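Local coordinates for calcium-regulated actin-bundling protein (Dictyostelium discoideum, PDB 4X3N) that bundles actin filaments under calcium regulation and may contribute to the structure and reorganization of filopodia and pseudopodia during cell movement, at residues A[106-111]-A[126-130]. Sequence-based numbering, arbitrary orientation.
Sequences LCKFCE and QPQML
Cys-107 lies against Pro-127, with their CA atoms 5.9 Å apart, and these two bury the most surface here. Cys-107 SG touches Pro-127 CB at 3.9 Å. The proline ring is shared by three residues of the helix. Its CG meets Leu-106 CB at 4.0 Å, and its CD meets Cys-110 SG at 3.6 Å. Met-129 closes on Cys-107 from further along the loop. Its CG stands anti to the backbone N (chi1 -168°) and its chain then bends, which brings SD to 3.6 Å from Cys-107 CB. CE packs against the same cysteine. The side chains of Glu-111 and Met-129 cross at about a right angle, with the carboxylate only loosely against the sulfur. The contact joins the C-terminal end of helix 96-111 to the irregular loop that enters helix 132-143, the helix leading into the EF-hand-like calcium loop that starts at Asp-144. No hydrogen bond links the two segments. Gln-128 O lies 3.5 Å from Cys-107 SG and accepts a hydrogen bond from Arg-135 of helix 132-143. At the other end, Gln-126 bends at chi2 (-41°) and sets OE1 3.3 Å from both CB and SG of Cys-110. Its NE2 is hydrogen-bonded to Tyr-122 O. Phe-63 of helix 61-79 touches both Cys-110 and Gln-126.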
ATOM      1  N   LEU A 106       8.003 -19.565   9.659  1.00 27.23           N
ATOM      2  CA  LEU A 106       8.484 -19.871  10.976  1.00 27.21           C
ATOM      3  C   LEU A 106       8.138 -21.276  11.414  1.00 30.17           C
ATOM      4  O   LEU A 106       8.973 -21.992  11.978  1.00 27.37           O
ATOM      5  CB  LEU A 106       7.867 -18.960  12.020  1.00 28.42           C
ATOM      6  CG  LEU A 106       8.539 -17.637  12.341  1.00 28.17           C
ATOM      7  CD1 LEU A 106       7.768 -16.939  13.444  1.00 26.61           C
ATOM      8  CD2 LEU A 106      10.038 -17.772  12.689  1.00 28.05           C
ATOM      9  N   CYS A 107       6.894 -21.637  11.184  1.00 27.74           N
ATOM     10  CA  CYS A 107       6.380 -22.930  11.565  1.00 31.51           C
ATOM     11  C   CYS A 107       7.049 -24.001  10.731  1.00 31.53           C
ATOM     12  O   CYS A 107       7.387 -25.033  11.257  1.00 33.07           O
ATOM     13  CB  CYS A 107       4.860 -22.999  11.361  1.00 30.16           C
ATOM     14  SG  CYS A 107       3.862 -21.967  12.464  1.00 32.04           S
ATOM     15  N   LYS A 108       7.288 -23.731   9.464  1.00 32.87           N
ATOM     16  CA  LYS A 108       7.892 -24.746   8.610  1.00 39.52           C
ATOM     17  C   LYS A 108       9.332 -24.986   9.053  1.00 39.45           C
ATOM     18  O   LYS A 108       9.792 -26.131   9.146  1.00 34.91           O
ATOM     19  CB  LYS A 108       7.852 -24.339   7.148  1.00 41.75           C
ATOM     20  CG  LYS A 108       8.153 -25.480   6.182  1.00 48.48           C
ATOM     21  CD  LYS A 108       7.831 -25.119   4.732  1.00 46.58           C
ATOM     22  CE  LYS A 108       8.861 -24.154   4.166  1.00 51.05           C
ATOM     23  NZ  LYS A 108       9.197 -24.429   2.731  1.00 51.17           N
ATOM     24  N   PHE A 109      10.030 -23.898   9.349  1.00 36.11           N
ATOM     25  CA  PHE A 109      11.406 -23.993   9.797  1.00 34.82           C
ATOM     26  C   PHE A 109      11.510 -24.841  11.056  1.00 33.48           C
ATOM     27  O   PHE A 109      12.252 -25.797  11.096  1.00 36.19           O
ATOM     28  CB  PHE A 109      11.995 -22.632  10.046  1.00 33.90           C
ATOM     29  CG  PHE A 109      13.403 -22.686  10.568  1.00 35.68           C
ATOM     30  CD1 PHE A 109      13.652 -22.910  11.911  1.00 36.36           C
ATOM     31  CD2 PHE A 109      14.485 -22.526   9.705  1.00 37.53           C
ATOM     32  CE1 PHE A 109      14.944 -22.976  12.378  1.00 37.87           C
ATOM     33  CE2 PHE A 109      15.784 -22.545  10.182  1.00 37.84           C
ATOM     34  CZ  PHE A 109      16.005 -22.776  11.516  1.00 36.83           C
ATOM     35  N   CYS A 110      10.707 -24.504  12.050  1.00 35.76           N
ATOM     36  CA  CYS A 110      10.726 -25.167  13.359  1.00 35.00           C
ATOM     37  C   CYS A 110      10.220 -26.611  13.348  1.00 43.44           C
ATOM     38  O   CYS A 110      10.476 -27.360  14.314  1.00 38.38           O
ATOM     39  CB  CYS A 110       9.853 -24.381  14.336  1.00 33.73           C
ATOM     40  SG  CYS A 110      10.580 -22.793  14.817  1.00 30.69           S
ATOM     41  N   GLU A 111       9.425 -26.947  12.330  1.00 44.78           N
ATOM     42  CA  GLU A 111       8.848 -28.305  12.173  1.00 49.51           C
ATOM     43  C   GLU A 111       9.760 -29.240  11.405  1.00 48.16           C
ATOM     44  O   GLU A 111       9.565 -30.447  11.442  1.00 52.18           O
ATOM     45  CB  GLU A 111       7.500 -28.255  11.436  1.00 48.77           C
ATOM     46  CG  GLU A 111       6.320 -28.144  12.396  1.00 51.34           C
ATOM     47  CD  GLU A 111       5.088 -27.448  11.803  1.00 50.02           C
ATOM     48  OE1 GLU A 111       4.934 -27.369  10.556  1.00 46.79           O
ATOM     49  OE2 GLU A 111       4.269 -26.958  12.601  1.00 50.06           O
ATOM     50  N   GLN A 126       8.613 -21.306  20.345  1.00 26.36           N
ATOM     51  CA  GLN A 126       8.078 -22.021  19.212  1.00 26.64           C
ATOM     52  C   GLN A 126       6.807 -21.342  18.764  1.00 28.64           C
ATOM     53  O   GLN A 126       5.974 -21.037  19.594  1.00 28.59           O
ATOM     54  CB  GLN A 126       7.730 -23.493  19.560  1.00 30.24           C
ATOM     55  CG  GLN A 126       8.980 -24.364  19.764  1.00 28.52           C
ATOM     56  CD  GLN A 126      10.063 -24.089  18.758  1.00 26.84           C
ATOM     57  OE1 GLN A 126       9.986 -24.513  17.590  1.00 26.29           O
ATOM     58  NE2 GLN A 126      11.132 -23.430  19.217  1.00 26.35           N
ATOM     59  N   PRO A 127       6.632 -21.156  17.455  1.00 26.02           N
ATOM     60  CA  PRO A 127       5.368 -20.598  16.936  1.00 28.66           C
ATOM     61  C   PRO A 127       4.257 -21.643  16.989  1.00 32.07           C
ATOM     62  O   PRO A 127       4.518 -22.773  17.350  1.00 34.37           O
ATOM     63  CB  PRO A 127       5.681 -20.271  15.507  1.00 24.24           C
ATOM     64  CG  PRO A 127       6.807 -21.203  15.149  1.00 27.00           C
ATOM     65  CD  PRO A 127       7.588 -21.487  16.383  1.00 25.51           C
ATOM     66  N   GLN A 128       3.056 -21.246  16.620  1.00 34.11           N
ATOM     67  CA  GLN A 128       1.903 -22.141  16.594  1.00 37.92           C
ATOM     68  C   GLN A 128       1.338 -22.160  15.196  1.00 34.65           C
ATOM     69  O   GLN A 128       1.148 -21.123  14.550  1.00 32.90           O
ATOM     70  CB  GLN A 128       0.865 -21.673  17.614  1.00 38.64           C
ATOM     71  CG  GLN A 128      -0.531 -22.283  17.458  1.00 40.67           C
ATOM     72  CD  GLN A 128      -1.563 -21.598  18.359  1.00 48.34           C
ATOM     73  OE1 GLN A 128      -1.589 -20.353  18.513  1.00 50.02           O
ATOM     74  NE2 GLN A 128      -2.423 -22.403  18.972  1.00 54.42           N
ATOM     75  N   MET A 129       1.044 -23.352  14.719  1.00 37.39           N
ATOM     76  CA  MET A 129       0.521 -23.489  13.369  1.00 40.88           C
ATOM     77  C   MET A 129      -0.937 -23.050  13.438  1.00 35.92           C
ATOM     78  O   MET A 129      -1.626 -23.340  14.404  1.00 35.99           O
ATOM     79  CB  MET A 129       0.630 -24.942  12.870  1.00 44.31           C
ATOM     80  CG  MET A 129       0.383 -25.092  11.381  1.00 51.49           C
ATOM     81  SD  MET A 129       1.818 -24.597  10.388  1.00 69.24           S
ATOM     82  CE  MET A 129       1.345 -23.052   9.561  1.00 60.68           C
ATOM     83  N   LEU A 130      -1.400 -22.348  12.421  1.00 35.24           N
ATOM     84  CA  LEU A 130      -2.782 -21.947  12.373  1.00 36.62           C
ATOM     85  C   LEU A 130      -3.235 -21.884  10.956  1.00 38.11           C
ATOM     86  O   LEU A 130      -2.434 -21.540  10.065  1.00 35.20           O
ATOM     87  CB  LEU A 130      -2.924 -20.547  12.946  1.00 38.71           C
ATOM     88  CG  LEU A 130      -2.655 -20.271  14.393  1.00 38.57           C
ATOM     89  CD1 LEU A 130      -2.809 -18.776  14.561  1.00 37.28           C
ATOM     90  CD2 LEU A 130      -3.650 -21.033  15.269  1.00 40.15           C
TER